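Local structure of lactate dehydrogenase, adjacent gene encodes predicted malate dehydrogenase (Cryptosporidium parvum, 4ND2) at residues F116-T121 and K242-Y247; V169-I174 and S186-G191; V255-F260 and V274-G279; S262-V267 and I286-L291. The protein probably catalyses the reversible, NAD-dependent interconversion of (S)-lactate and pyruvate, as a member of the lactate/malate dehydrogenase superfamily. One frame throughout, in Å; residues are numbered along the deposited sequence.

Interaction 1 of 4, residues F116-T121 and K242-Y247; sequences FVICIT and KMAEAY. With A3D (3-acetylpyridine adenine dinucleotide), chain C.
The rings of F116 and Y247 lie nearly parallel in an offset stack, their planes 6° apart and their centroids separated by 4.6 Å. One face of Y247 carries the CB of F116 over its centre, 3.5 Å from the ring centroid, a CH-pi contact; the matching face of F116 meets Y247 CD1 toward its rim, with F116 CG 3.6 Å from that atom. The two side chains slide past each other in opposite directions, each CG held anti to its own backbone N (chi1 -177° for F116), which brings the two rings alongside one another. One helical turn before Y247 the partner is I118 of the strand, whose CD1 touches M243 CB at 3.9 Å and the backbone N of A244, while its CG2 reaches the bent thioether end of M243. Strand 116-119 belongs to the parallel sheet of the Rossmann-type NAD-binding domain, whereas helix 234-248 comes from the C-terminal domain, so this buried contact, carried by apolar side chains and stacked rings, joins the two; the axes of the short segments come within 9.9 Å, nearly antiparallel. Just past the strand, I120 O lies 3.2 Å from C2N of the cofactor analogue A3D and I120 CG2 packs against its ribose oxygen O4D.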
loop_
_atom_site.group_PDB
_atom_site.type_symbol
_atom_site.label_atom_id
_atom_site.label_comp_id
_atom_site.label_asym_id
_atom_site.label_seq_id
_atom_site.Cartn_x
_atom_site.Cartn_y
_atom_site.Cartn_z
ATOM N N PHE A 116 -20.997 -8.532 -11.212
ATOM C CA PHE A 116 -20.110 -8.307 -12.346
ATOM C C PHE A 116 -19.289 -9.576 -12.539
ATOM O O PHE A 116 -18.564 -9.985 -11.634
ATOM C CB PHE A 116 -19.196 -7.111 -12.071
ATOM C CG PHE A 116 -18.288 -6.753 -13.216
ATOM C CD1 PHE A 116 -18.816 -6.397 -14.451
ATOM C CD2 PHE A 116 -16.909 -6.743 -13.054
ATOM C CE1 PHE A 116 -17.986 -6.052 -15.505
ATOM C CE2 PHE A 116 -16.074 -6.398 -14.105
ATOM C CZ PHE A 116 -16.614 -6.052 -15.331
ATOM N N VAL A 117 -19.417 -10.206 -13.703
ATOM C CA VAL A 117 -18.789 -11.503 -13.946
ATOM C C VAL A 117 -17.533 -11.359 -14.798
ATOM O O VAL A 117 -17.591 -10.830 -15.908
ATOM C CB VAL A 117 -19.762 -12.481 -14.635
ATOM C CG1 VAL A 117 -19.070 -13.803 -14.953
ATOM C CG2 VAL A 117 -20.988 -12.708 -13.758
ATOM N N ILE A 118 -16.407 -11.842 -14.270
ATOM C CA ILE A 118 -15.135 -11.867 -14.991
ATOM C C ILE A 118 -14.743 -13.321 -15.268
ATOM O O ILE A 118 -14.403 -14.064 -14.345
ATOM C CB ILE A 118 -14.009 -11.184 -14.185
ATOM C CG1 ILE A 118 -14.378 -9.731 -13.857
ATOM C CG2 ILE A 118 -12.693 -11.238 -14.953
ATOM C CD1 ILE A 118 -13.554 -9.120 -12.741
ATOM N N CYS A 119 -14.797 -13.724 -16.535
ATOM C CA CYS A 119 -14.409 -15.077 -16.929
ATOM C C CYS A 119 -12.907 -15.178 -17.155
ATOM O O CYS A 119 -12.299 -14.272 -17.723
ATOM C CB CYS A 119 -15.138 -15.494 -18.205
ATOM S SG CYS A 119 -16.927 -15.585 -18.020
ATOM N N ILE A 120 -12.316 -16.274 -16.686
ATOM C CA ILE A 120 -10.915 -16.603 -16.965
ATOM C C ILE A 120 -10.800 -17.934 -17.726
ATOM O O ILE A 120 -9.883 -18.116 -18.523
ATOM C CB ILE A 120 -10.080 -16.653 -15.665
ATOM C CG1 ILE A 120 -10.172 -15.306 -14.933
ATOM C CG2 ILE A 120 -8.628 -17.013 -15.970
ATOM C CD1 ILE A 120 -9.390 -15.236 -13.642
ATOM N N THR A 121 -11.737 -18.850 -17.476
ATOM C CA THR A 121 -11.784 -20.165 -18.130
ATOM C C THR A 121 -11.551 -20.100 -19.641
ATOM O O THR A 121 -12.203 -19.319 -20.337
ATOM C CB THR A 121 -13.154 -20.830 -17.878
ATOM O OG1 THR A 121 -13.434 -20.832 -16.473
ATOM C CG2 THR A 121 -13.175 -22.260 -18.404
ATOM N N LYS A 242 -7.068 -6.730 -10.811
ATOM C CA LYS A 242 -7.074 -5.368 -11.349
ATOM C C LYS A 242 -8.435 -5.035 -11.957
ATOM O O LYS A 242 -8.943 -3.931 -11.778
ATOM C CB LYS A 242 -5.969 -5.176 -12.396
ATOM C CG LYS A 242 -4.543 -5.362 -11.885
ATOM C CD LYS A 242 -4.181 -4.458 -10.714
ATOM C CE LYS A 242 -4.171 -2.986 -11.104
ATOM N NZ LYS A 242 -3.802 -2.129 -9.947
ATOM N N MET A 243 -9.033 -6.002 -12.649
ATOM C CA MET A 243 -10.366 -5.824 -13.231
ATOM C C MET A 243 -11.444 -5.699 -12.154
ATOM O O MET A 243 -12.347 -4.872 -12.273
ATOM C CB MET A 243 -10.695 -6.977 -14.184
ATOM C CG MET A 243 -9.810 -7.004 -15.420
ATOM S SD MET A 243 -10.118 -8.408 -16.507
ATOM C CE MET A 243 -11.771 -8.040 -17.082
ATOM N N ALA A 244 -11.341 -6.517 -11.107
ATOM C CA ALA A 244 -12.262 -6.442 -9.972
ATOM C C ALA A 244 -12.157 -5.097 -9.251
ATOM O O ALA A 244 -13.178 -4.518 -8.870
ATOM C CB ALA A 244 -12.005 -7.586 -8.998
ATOM N N GLU A 245 -10.925 -4.616 -9.067
ATOM C CA GLU A 245 -10.663 -3.292 -8.487
ATOM C C GLU A 245 -11.358 -2.169 -9.255
ATOM O O GLU A 245 -11.953 -1.272 -8.656
ATOM C CB GLU A 245 -9.166 -2.981 -8.494
ATOM C CG GLU A 245 -8.319 -3.706 -7.464
ATOM C CD GLU A 245 -6.837 -3.429 -7.656
ATOM O OE1 GLU A 245 -6.498 -2.445 -8.348
ATOM O OE2 GLU A 245 -6.006 -4.193 -7.121
ATOM N N ALA A 246 -11.240 -2.209 -10.581
ATOM C CA ALA A 246 -11.832 -1.190 -11.446
ATOM C C ALA A 246 -13.341 -1.090 -11.244
ATOM O O ALA A 246 -13.894 0.009 -11.199
ATOM C CB ALA A 246 -11.515 -1.484 -12.904
ATOM N N TYR A 247 -13.996 -2.241 -11.115
ATOM C CA TYR A 247 -15.432 -2.290 -10.874
ATOM C C TYR A 247 -15.780 -1.803 -9.468
ATOM O O TYR A 247 -16.603 -0.904 -9.306
ATOM C CB TYR A 247 -15.970 -3.712 -11.086
ATOM C CG TYR A 247 -17.460 -3.830 -10.861
ATOM C CD1 TYR A 247 -18.363 -3.437 -11.844
ATOM C CD2 TYR A 247 -17.968 -4.323 -9.663
ATOM C CE1 TYR A 247 -19.730 -3.529 -11.641
ATOM C CE2 TYR A 247 -19.335 -4.425 -9.453
ATOM C CZ TYR A 247 -20.210 -4.025 -10.444
ATOM O OH TYR A 247 -21.565 -4.126 -10.240
HETATM P PA A3D C . -6.692 -25.677 -12.132
HETATM O O1A A3D C . -5.543 -25.433 -11.192
HETATM O O2A A3D C . -6.860 -27.037 -12.756
HETATM O O5B A3D C . -8.053 -25.306 -11.373
HETATM C C5B A3D C . -9.336 -25.593 -11.916
HETATM C C4B A3D C . -10.295 -25.771 -10.750
HETATM O O4B A3D C . -11.642 -25.807 -11.225
HETATM C C3B A3D C . -10.053 -27.073 -9.987
HETATM O O3B A3D C . -9.761 -26.814 -8.610
HETATM C C2B A3D C . -11.345 -27.854 -10.144
HETATM O O2B A3D C . -11.708 -28.617 -8.991
HETATM C C1B A3D C . -12.350 -26.755 -10.430
HETATM N N9A A3D C . -13.574 -27.236 -11.105
HETATM C C8A A3D C . -13.686 -28.205 -12.033
HETATM N N7A A3D C . -14.984 -28.352 -12.403
HETATM C C5A A3D C . -15.712 -27.470 -11.700
HETATM C C6A A3D C . -17.136 -27.095 -11.600
HETATM N N6A A3D C . -18.076 -27.719 -12.352
HETATM N N1A A3D C . -17.463 -26.107 -10.734
HETATM C C2A A3D C . -16.548 -25.471 -9.976
HETATM N N3A A3D C . -15.237 -25.766 -10.019
HETATM C C4A A3D C . -14.773 -26.734 -10.846
HETATM O O3 A3D C . -6.680 -24.615 -13.350
HETATM P PN A3D C . -6.062 -23.123 -13.276
HETATM O O1N A3D C . -4.574 -23.213 -13.465
HETATM O O2N A3D C . -6.614 -22.396 -12.081
HETATM O O5D A3D C . -6.717 -22.467 -14.589
HETATM C C5D A3D C . -8.127 -22.275 -14.635
HETATM C C4D A3D C . -8.594 -21.871 -16.029
HETATM O O4D A3D C . -8.065 -20.583 -16.368
HETATM C C3D A3D C . -8.141 -22.828 -17.128
HETATM O O3D A3D C . -9.218 -23.066 -18.035
HETATM C C2D A3D C . -7.038 -22.083 -17.844
HETATM O O2D A3D C . -6.906 -22.433 -19.225
HETATM C C1D A3D C . -7.509 -20.648 -17.681
HETATM N N1N A3D C . -6.454 -19.652 -17.860
HETATM C C2N A3D C . -6.710 -18.599 -18.651
HETATM C C3N A3D C . -5.751 -17.619 -18.863
HETATM C C7N A3D C . -6.038 -16.441 -19.743
HETATM O O7N A3D C . -5.142 -15.649 -19.949
HETATM C C8N A3D C . -7.400 -16.246 -20.338
HETATM C C4N A3D C . -4.516 -17.737 -18.240
HETATM C C5N A3D C . -4.274 -18.832 -17.424
HETATM C C6N A3D C . -5.268 -19.785 -17.251
#

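Interaction 2 of 4, residues V169-I174 and S186-G191; sequences VSANVI and SSVSVG
Strands 169-174 and 189-190 pair antiparallel in the four-stranded sheet of the C-terminal domain. S170 and S189 form a hydrogen-bonded pair: S170 N gives to S189 O at 2.8 Å, and S189 N returns a bond to S170 O at 3.0 Å. V188 CA adds a CA-H...O contact to S170 O. V169 and V190 put their side chains on the opposite face from the two serines, side by side, with V169 CG2 4.2 Å from V190 CG2; next to them A171 CB meets V188 CG2. On the serine face OG of S189 stands 3.5 Å from S170 CB, and a water joins S189 OG, at 2.7 Å, to S187 O. A second water links S170 OG to S187 O, and a third accepts from N172 N while bonding S187 OG. G192 of a neighbouring subunit packs on S170 and S187. Alongside the two direct backbone bonds, water thus bridges S170, S187 and S189 and, through another molecule, N172 and S187, giving partners to polar groups that do not bond one another directly.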
loop_
_atom_site.group_PDB
_atom_site.type_symbol
_atom_site.label_atom_id
_atom_site.label_comp_id
_atom_site.label_asym_id
_atom_site.label_seq_id
_atom_site.Cartn_x
_atom_site.Cartn_y
_atom_site.Cartn_z
ATOM N N VAL A 169 5.349 2.258 -20.144
ATOM C CA VAL A 169 5.077 1.817 -21.507
ATOM C C VAL A 169 3.570 1.693 -21.686
ATOM O O VAL A 169 2.900 1.016 -20.901
ATOM C CB VAL A 169 5.727 0.453 -21.813
ATOM C CG1 VAL A 169 5.359 -0.015 -23.219
ATOM C CG2 VAL A 169 7.237 0.537 -21.650
ATOM N N SER A 170 3.045 2.358 -22.712
ATOM C CA SER A 170 1.653 2.202 -23.119
ATOM C C SER A 170 1.622 1.254 -24.310
ATOM O O SER A 170 2.291 1.500 -25.317
ATOM C CB SER A 170 1.051 3.554 -23.510
ATOM O OG SER A 170 -0.296 3.415 -23.942
ATOM N N ALA A 171 0.869 0.163 -24.187
ATOM C CA ALA A 171 0.772 -0.832 -25.254
ATOM C C ALA A 171 -0.472 -1.701 -25.078
ATOM O O ALA A 171 -0.780 -2.133 -23.967
ATOM C CB ALA A 171 2.020 -1.697 -25.287
ATOM N N ASN A 172 -1.179 -1.947 -26.179
ATOM C CA ASN A 172 -2.414 -2.714 -26.154
ATOM C C ASN A 172 -2.333 -3.951 -27.033
ATOM O O ASN A 172 -1.735 -3.919 -28.113
ATOM C CB ASN A 172 -3.585 -1.843 -26.612
ATOM C CG ASN A 172 -4.039 -0.872 -25.542
ATOM O OD1 ASN A 172 -4.497 -1.285 -24.475
ATOM N ND2 ASN A 172 -3.913 0.420 -25.816
ATOM N N VAL A 173 -2.924 -5.037 -26.543
ATOM C CA VAL A 173 -3.191 -6.218 -27.348
ATOM C C VAL A 173 -4.704 -6.313 -27.482
ATOM O O VAL A 173 -5.430 -6.163 -26.496
ATOM C CB VAL A 173 -2.642 -7.504 -26.696
ATOM C CG1 VAL A 173 -3.032 -8.731 -27.513
ATOM C CG2 VAL A 173 -1.131 -7.422 -26.538
ATOM N N ILE A 174 -5.173 -6.543 -28.706
ATOM C CA ILE A 174 -6.603 -6.642 -28.988
ATOM C C ILE A 174 -6.912 -7.899 -29.795
ATOM O O ILE A 174 -6.004 -8.589 -30.263
ATOM C CB ILE A 174 -7.119 -5.392 -29.735
ATOM C CG1 ILE A 174 -6.362 -5.182 -31.053
ATOM C CG2 ILE A 174 -6.987 -4.163 -28.846
ATOM C CD1 ILE A 174 -6.931 -4.074 -31.911
ATOM N N SER A 186 1.509 0.031 -33.567
ATOM C CA SER A 186 1.356 1.411 -34.040
ATOM C C SER A 186 1.062 2.415 -32.921
ATOM O O SER A 186 1.457 3.579 -33.016
ATOM C CB SER A 186 0.262 1.500 -35.110
ATOM O OG SER A 186 -1.026 1.311 -34.548
ATOM N N SER A 187 0.374 1.967 -31.874
ATOM C CA SER A 187 -0.004 2.836 -30.760
ATOM C C SER A 187 0.830 2.597 -29.495
ATOM O O SER A 187 0.441 3.015 -28.407
ATOM C CB SER A 187 -1.487 2.651 -30.442
ATOM O OG SER A 187 -1.761 1.305 -30.101
ATOM N N VAL A 188 1.972 1.927 -29.638
ATOM C CA VAL A 188 2.904 1.766 -28.529
ATOM C C VAL A 188 3.627 3.090 -28.276
ATOM O O VAL A 188 4.015 3.782 -29.219
ATOM C CB VAL A 188 3.942 0.658 -28.816
ATOM C CG1 VAL A 188 5.078 0.684 -27.802
ATOM C CG2 VAL A 188 3.269 -0.709 -28.824
ATOM N N SER A 189 3.798 3.442 -27.006
ATOM C CA SER A 189 4.650 4.570 -26.641
ATOM C C SER A 189 5.385 4.305 -25.330
ATOM O O SER A 189 4.887 3.585 -24.463
ATOM C CB SER A 189 3.848 5.874 -26.565
ATOM O OG SER A 189 2.765 5.776 -25.662
ATOM N N VAL A 190 6.586 4.868 -25.220
ATOM C CA VAL A 190 7.401 4.772 -24.016
ATOM C C VAL A 190 7.647 6.190 -23.513
ATOM O O VAL A 190 8.437 6.937 -24.093
ATOM C CB VAL A 190 8.751 4.076 -24.285
ATOM C CG1 VAL A 190 9.540 3.926 -22.990
ATOM C CG2 VAL A 190 8.536 2.721 -24.949
ATOM N N GLY A 191 6.947 6.564 -22.445
ATOM C CA GLY A 191 7.013 7.923 -21.917
ATOM C C GLY A 191 6.568 8.989 -22.905
ATOM O O GLY A 191 7.018 10.134 -22.828
HETATM O O HOH W 1 -1.168 1.902 -26.235
HETATM O O HOH W 2 0.246 5.217 -26.591
HETATM O O HOH W 3 -0.502 -0.475 -28.508
#

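Interaction 3 of 4, residues V255-F260 and V274-G279; sequences VPCSAF and VPTIIG
Strands 255-260 and 274-279 pair antiparallel from V255-T276 through P256-P275 to C257-V274, and the pairing runs on to A259 and M272; the strands are strongly bent, the two segment directions lying 109° apart. They form a beta hairpin within the three-stranded sheet of the C-terminal domain. Four backbone bonds hold the pairing, from V255 N to T276 O at 2.7 Å to V274 N to C257 O at 3.0 Å. Neither proline has an N-H to give, and the two face each other in the non-hydrogen-bonded pair, where P256 CA instead directs a CA-H...O contact to V274 O. On the face shared by V255, C257, V274 and T276, the CD1 tip of I278 crosses V255, 3.7 Å from its CB. C257 SG comes within 3.7 Å of T276 CG2, and that methyl also meets A259 CB. M243 of helix 234-248 covers V255 and C257 on this side, while N172 packs against P256. V255 O takes two donors: T276 N comes from above the carbonyl plane, 54° out of it. With chi1 at 70°, the threonine hydroxyl sits between its own backbone N and carbonyl carbon, which turns T276 OG1 in to meet V255 O on a lone pair at 2.7 Å.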
loop_
_atom_site.group_PDB
_atom_site.type_symbol
_atom_site.label_atom_id
_atom_site.label_comp_id
_atom_site.label_asym_id
_atom_site.label_seq_id
_atom_site.Cartn_x
_atom_site.Cartn_y
_atom_site.Cartn_z
ATOM N N VAL A 255 -9.315 -0.719 -19.500
ATOM C CA VAL A 255 -9.002 -2.127 -19.306
ATOM C C VAL A 255 -9.168 -2.892 -20.617
ATOM O O VAL A 255 -10.288 -3.037 -21.109
ATOM C CB VAL A 255 -9.927 -2.744 -18.236
ATOM C CG1 VAL A 255 -9.603 -4.218 -18.022
ATOM C CG2 VAL A 255 -9.807 -1.976 -16.926
ATOM N N PRO A 256 -8.055 -3.379 -21.195
ATOM C CA PRO A 256 -8.210 -4.306 -22.311
ATOM C C PRO A 256 -8.781 -5.624 -21.795
ATOM O O PRO A 256 -8.183 -6.254 -20.926
ATOM C CB PRO A 256 -6.780 -4.489 -22.844
ATOM C CG PRO A 256 -5.932 -3.497 -22.124
ATOM C CD PRO A 256 -6.642 -3.157 -20.856
ATOM N N CYS A 257 -9.949 -6.007 -22.297
ATOM C CA CYS A 257 -10.592 -7.253 -21.887
ATOM C C CYS A 257 -11.561 -7.732 -22.966
ATOM O O CYS A 257 -11.875 -6.991 -23.907
ATOM C CB CYS A 257 -11.315 -7.072 -20.545
ATOM S SG CYS A 257 -12.797 -6.042 -20.582
ATOM N N SER A 258 -12.014 -8.975 -22.837
ATOM C CA SER A 258 -12.970 -9.533 -23.784
ATOM C C SER A 258 -14.353 -9.000 -23.430
ATOM O O SER A 258 -14.933 -9.389 -22.413
ATOM C CB SER A 258 -12.939 -11.062 -23.760
ATOM O OG SER A 258 -13.727 -11.600 -24.812
ATOM N N ALA A 259 -14.855 -8.085 -24.257
ATOM C CA ALA A 259 -16.135 -7.424 -24.014
ATOM C C ALA A 259 -17.003 -7.447 -25.266
ATOM O O ALA A 259 -16.505 -7.651 -26.373
ATOM C CB ALA A 259 -15.908 -5.991 -23.563
ATOM N N PHE A 260 -18.301 -7.228 -25.078
ATOM C CA PHE A 260 -19.258 -7.257 -26.182
ATOM C C PHE A 260 -19.154 -5.973 -27.008
ATOM O O PHE A 260 -19.594 -4.906 -26.577
ATOM C CB PHE A 260 -20.682 -7.455 -25.655
ATOM C CG PHE A 260 -21.681 -7.803 -26.723
ATOM C CD1 PHE A 260 -22.686 -6.911 -27.077
ATOM C CD2 PHE A 260 -21.618 -9.027 -27.380
ATOM C CE1 PHE A 260 -23.609 -7.233 -28.062
ATOM C CE2 PHE A 260 -22.536 -9.354 -28.367
ATOM C CZ PHE A 260 -23.532 -8.456 -28.708
ATOM N N VAL A 274 -10.816 -5.816 -26.514
ATOM C CA VAL A 274 -10.826 -4.398 -26.875
ATOM C C VAL A 274 -10.505 -3.548 -25.647
ATOM O O VAL A 274 -10.684 -4.013 -24.520
ATOM C CB VAL A 274 -12.200 -3.950 -27.422
ATOM C CG1 VAL A 274 -12.458 -4.556 -28.794
ATOM C CG2 VAL A 274 -13.324 -4.309 -26.453
ATOM N N PRO A 275 -10.042 -2.298 -25.856
ATOM C CA PRO A 275 -9.871 -1.390 -24.717
ATOM C C PRO A 275 -11.215 -0.871 -24.203
ATOM O O PRO A 275 -11.919 -0.159 -24.922
ATOM C CB PRO A 275 -9.016 -0.242 -25.285
ATOM C CG PRO A 275 -8.644 -0.634 -26.678
ATOM C CD PRO A 275 -9.631 -1.668 -27.121
ATOM N N THR A 276 -11.570 -1.247 -22.977
ATOM C CA THR A 276 -12.828 -0.827 -22.368
ATOM C C THR A 276 -12.577 0.198 -21.273
ATOM O O THR A 276 -11.448 0.364 -20.818
ATOM C CB THR A 276 -13.567 -2.014 -21.714
ATOM O OG1 THR A 276 -12.852 -2.438 -20.546
ATOM C CG2 THR A 276 -13.701 -3.180 -22.683
ATOM N N ILE A 277 -13.644 0.875 -20.861
ATOM C CA ILE A 277 -13.661 1.636 -19.622
ATOM C C ILE A 277 -14.512 0.841 -18.635
ATOM O O ILE A 277 -15.673 0.551 -18.923
ATOM C CB ILE A 277 -14.283 3.036 -19.809
ATOM C CG1 ILE A 277 -13.543 3.823 -20.900
ATOM C CG2 ILE A 277 -14.283 3.806 -18.493
ATOM C CD1 ILE A 277 -12.064 4.011 -20.641
ATOM N N ILE A 278 -13.934 0.480 -17.489
ATOM C CA ILE A 278 -14.662 -0.267 -16.458
ATOM C C ILE A 278 -14.909 0.597 -15.220
ATOM O O ILE A 278 -13.991 1.243 -14.705
ATOM C CB ILE A 278 -13.927 -1.566 -16.058
ATOM C CG1 ILE A 278 -13.858 -2.510 -17.265
ATOM C CG2 ILE A 278 -14.634 -2.245 -14.886
ATOM C CD1 ILE A 278 -13.200 -3.844 -16.995
ATOM N N GLY A 279 -16.159 0.598 -14.761
ATOM C CA GLY A 279 -16.555 1.289 -13.537
ATOM C C GLY A 279 -17.654 0.530 -12.817
ATOM O O GLY A 279 -17.843 -0.665 -13.048
#

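Interaction 4 of 4, residues S262-V267 and I286-L291; sequences SNHYGV and ILELDL
Y265 and I286 meet at the apolar centre, I286 CG2 lying 4.0 Å from Y265 CE1 at the edge of the phenol ring. At the opposite edge L291 CD1 lies in the ring plane, 3.9 Å from Y265 CD2. I286 also covers one face of the H264 imidazole: its CB makes a CH-pi contact there, and its O lies over the ring nearer the rim. The contact joins the turn of the hairpin 253-279, where H264 to V267 form a type I' turn, to the end of strand 284-286 and the loop that leads on to helix 293-314. At the ring's end Y265 OH donates to L287 O at 2.6 Å. The same Y265 OH accepts from L289 N at 3.0 Å, a bond almost straight at 170°. Outermost, H264 ND1 donates to E288 OE2 at 2.9 Å, on the anti side of a carboxylate turned 77° from the imidazole; the glutamate chain is extended beyond CG to get there. Gripped by a donor and an acceptor, the hydroxyl fixes the end of Y265, while the carboxylate may favour the protonated imidazole.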
loop_
_atom_site.group_PDB
_atom_site.type_symbol
_atom_site.label_atom_id
_atom_site.label_comp_id
_atom_site.label_asym_id
_atom_site.label_seq_id
_atom_site.Cartn_x
_atom_site.Cartn_y
_atom_site.Cartn_z
ATOM N N SER A 262 -20.037 -3.774 -30.246
ATOM C CA SER A 262 -21.180 -3.640 -31.165
ATOM C C SER A 262 -21.074 -2.512 -32.196
ATOM O O SER A 262 -21.602 -2.644 -33.300
ATOM C CB SER A 262 -22.473 -3.462 -30.366
ATOM O OG SER A 262 -22.825 -4.665 -29.708
ATOM N N ASN A 263 -20.429 -1.403 -31.845
ATOM C CA ASN A 263 -20.333 -0.254 -32.756
ATOM C C ASN A 263 -18.899 0.230 -32.952
ATOM O O ASN A 263 -18.664 1.414 -33.190
ATOM C CB ASN A 263 -21.207 0.894 -32.242
ATOM C CG ASN A 263 -22.685 0.548 -32.240
ATOM O OD1 ASN A 263 -23.228 0.089 -33.247
ATOM N ND2 ASN A 263 -23.347 0.777 -31.111
ATOM N N HIS A 264 -17.945 -0.694 -32.854
ATOM C CA HIS A 264 -16.527 -0.365 -32.974
ATOM C C HIS A 264 -15.791 -1.482 -33.705
ATOM O O HIS A 264 -16.266 -2.617 -33.749
ATOM C CB HIS A 264 -15.894 -0.159 -31.592
ATOM C CG HIS A 264 -16.742 0.630 -30.642
ATOM N ND1 HIS A 264 -16.679 2.004 -30.551
ATOM C CD2 HIS A 264 -17.668 0.237 -29.735
ATOM C CE1 HIS A 264 -17.528 2.424 -29.630
ATOM N NE2 HIS A 264 -18.141 1.370 -29.120
ATOM N N TYR A 265 -14.638 -1.146 -34.279
ATOM C CA TYR A 265 -13.757 -2.111 -34.952
ATOM C C TYR A 265 -14.433 -2.927 -36.063
ATOM O O TYR A 265 -14.014 -4.047 -36.358
ATOM C CB TYR A 265 -13.105 -3.046 -33.921
ATOM C CG TYR A 265 -12.284 -2.314 -32.883
ATOM C CD1 TYR A 265 -12.797 -2.048 -31.618
ATOM C CD2 TYR A 265 -10.995 -1.874 -33.175
ATOM C CE1 TYR A 265 -12.047 -1.372 -30.668
ATOM C CE2 TYR A 265 -10.239 -1.196 -32.234
ATOM C CZ TYR A 265 -10.768 -0.949 -30.982
ATOM O OH TYR A 265 -10.017 -0.276 -30.049
ATOM N N GLY A 266 -15.469 -2.359 -36.678
ATOM C CA GLY A 266 -16.165 -3.001 -37.793
ATOM C C GLY A 266 -16.945 -4.266 -37.465
ATOM O O GLY A 266 -17.220 -5.065 -38.361
ATOM N N VAL A 267 -17.308 -4.454 -36.195
ATOM C CA VAL A 267 -18.092 -5.623 -35.774
ATOM C C VAL A 267 -19.435 -5.188 -35.196
ATOM O O VAL A 267 -19.558 -4.080 -34.674
ATOM C CB VAL A 267 -17.334 -6.497 -34.748
ATOM C CG1 VAL A 267 -16.064 -7.056 -35.369
ATOM C CG2 VAL A 267 -17.004 -5.720 -33.478
ATOM N N ILE A 286 -16.218 1.481 -24.880
ATOM C CA ILE A 286 -15.100 0.878 -25.602
ATOM C C ILE A 286 -14.383 1.969 -26.396
ATOM O O ILE A 286 -15.030 2.759 -27.082
ATOM C CB ILE A 286 -15.578 -0.236 -26.558
ATOM C CG1 ILE A 286 -16.084 -1.440 -25.755
ATOM C CG2 ILE A 286 -14.452 -0.668 -27.493
ATOM C CD1 ILE A 286 -16.860 -2.450 -26.573
ATOM N N LEU A 287 -13.055 2.004 -26.299
ATOM C CA LEU A 287 -12.247 2.986 -27.022
ATOM C C LEU A 287 -11.806 2.445 -28.381
ATOM O O LEU A 287 -11.527 1.251 -28.520
ATOM C CB LEU A 287 -11.011 3.375 -26.209
ATOM C CG LEU A 287 -11.253 3.901 -24.794
ATOM C CD1 LEU A 287 -9.931 4.302 -24.158
ATOM C CD2 LEU A 287 -12.223 5.074 -24.799
ATOM N N GLU A 288 -11.732 3.336 -29.370
ATOM C CA GLU A 288 -11.330 2.974 -30.730
ATOM C C GLU A 288 -9.881 3.373 -31.001
ATOM O O GLU A 288 -9.581 4.553 -31.198
ATOM C CB GLU A 288 -12.245 3.656 -31.754
ATOM C CG GLU A 288 -13.714 3.294 -31.616
ATOM C CD GLU A 288 -14.613 4.004 -32.618
ATOM O OE1 GLU A 288 -14.170 4.985 -33.256
ATOM O OE2 GLU A 288 -15.780 3.578 -32.761
ATOM N N LEU A 289 -8.988 2.385 -31.014
ATOM C CA LEU A 289 -7.581 2.609 -31.349
ATOM C C LEU A 289 -7.419 2.983 -32.821
ATOM O O LEU A 289 -8.240 2.613 -33.657
ATOM C CB LEU A 289 -6.748 1.356 -31.061
ATOM C CG LEU A 289 -6.580 0.944 -29.597
ATOM C CD1 LEU A 289 -5.956 -0.440 -29.507
ATOM C CD2 LEU A 289 -5.738 1.962 -28.844
ATOM N N ASP A 290 -6.351 3.716 -33.122
ATOM C CA ASP A 290 -6.023 4.083 -34.496
ATOM C C ASP A 290 -5.188 2.967 -35.114
ATOM O O ASP A 290 -3.967 2.940 -34.966
ATOM C CB ASP A 290 -5.262 5.413 -34.523
ATOM C CG ASP A 290 -5.084 5.967 -35.931
ATOM O OD1 ASP A 290 -5.944 5.707 -36.802
ATOM O OD2 ASP A 290 -4.080 6.676 -36.160
ATOM N N LEU A 291 -5.856 2.041 -35.793
ATOM C CA LEU A 291 -5.192 0.881 -36.376
ATOM C C LEU A 291 -4.754 1.151 -37.808
ATOM O O LEU A 291 -5.477 1.782 -38.579
ATOM C CB LEU A 291 -6.125 -0.332 -36.358
ATOM C CG LEU A 291 -6.611 -0.803 -34.986
ATOM C CD1 LEU A 291 -7.577 -1.967 -35.142
ATOM C CD2 LEU A 291 -5.436 -1.187 -34.098
#

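How the interactions relate
Interaction 1 ties the NAD-binding domain to the C-terminal domain; interactions 2, 3 and 4 all lie within the latter. Centres of interactions 1 and 3 are 10 Å apart and the two touch, because helix 234-248 is followed after a short loop by strand 253-261 and lies against the hairpin. Interactions 3 and 4 come once interaction 1 has closed; their segments alternate along the chain, their centres are 11 Å apart, and P275 O and L287 N probably hydrogen-bond between them. Interaction 2, nested in the long loop closed by interaction 1, lies about 16 Å from both 3 and 4, centre to centre, with N172 and I174 touching each. Packing thus runs from the cofactor domain through the hairpin outward to interactions 2 and 4, which both meet the same neighbouring subunit.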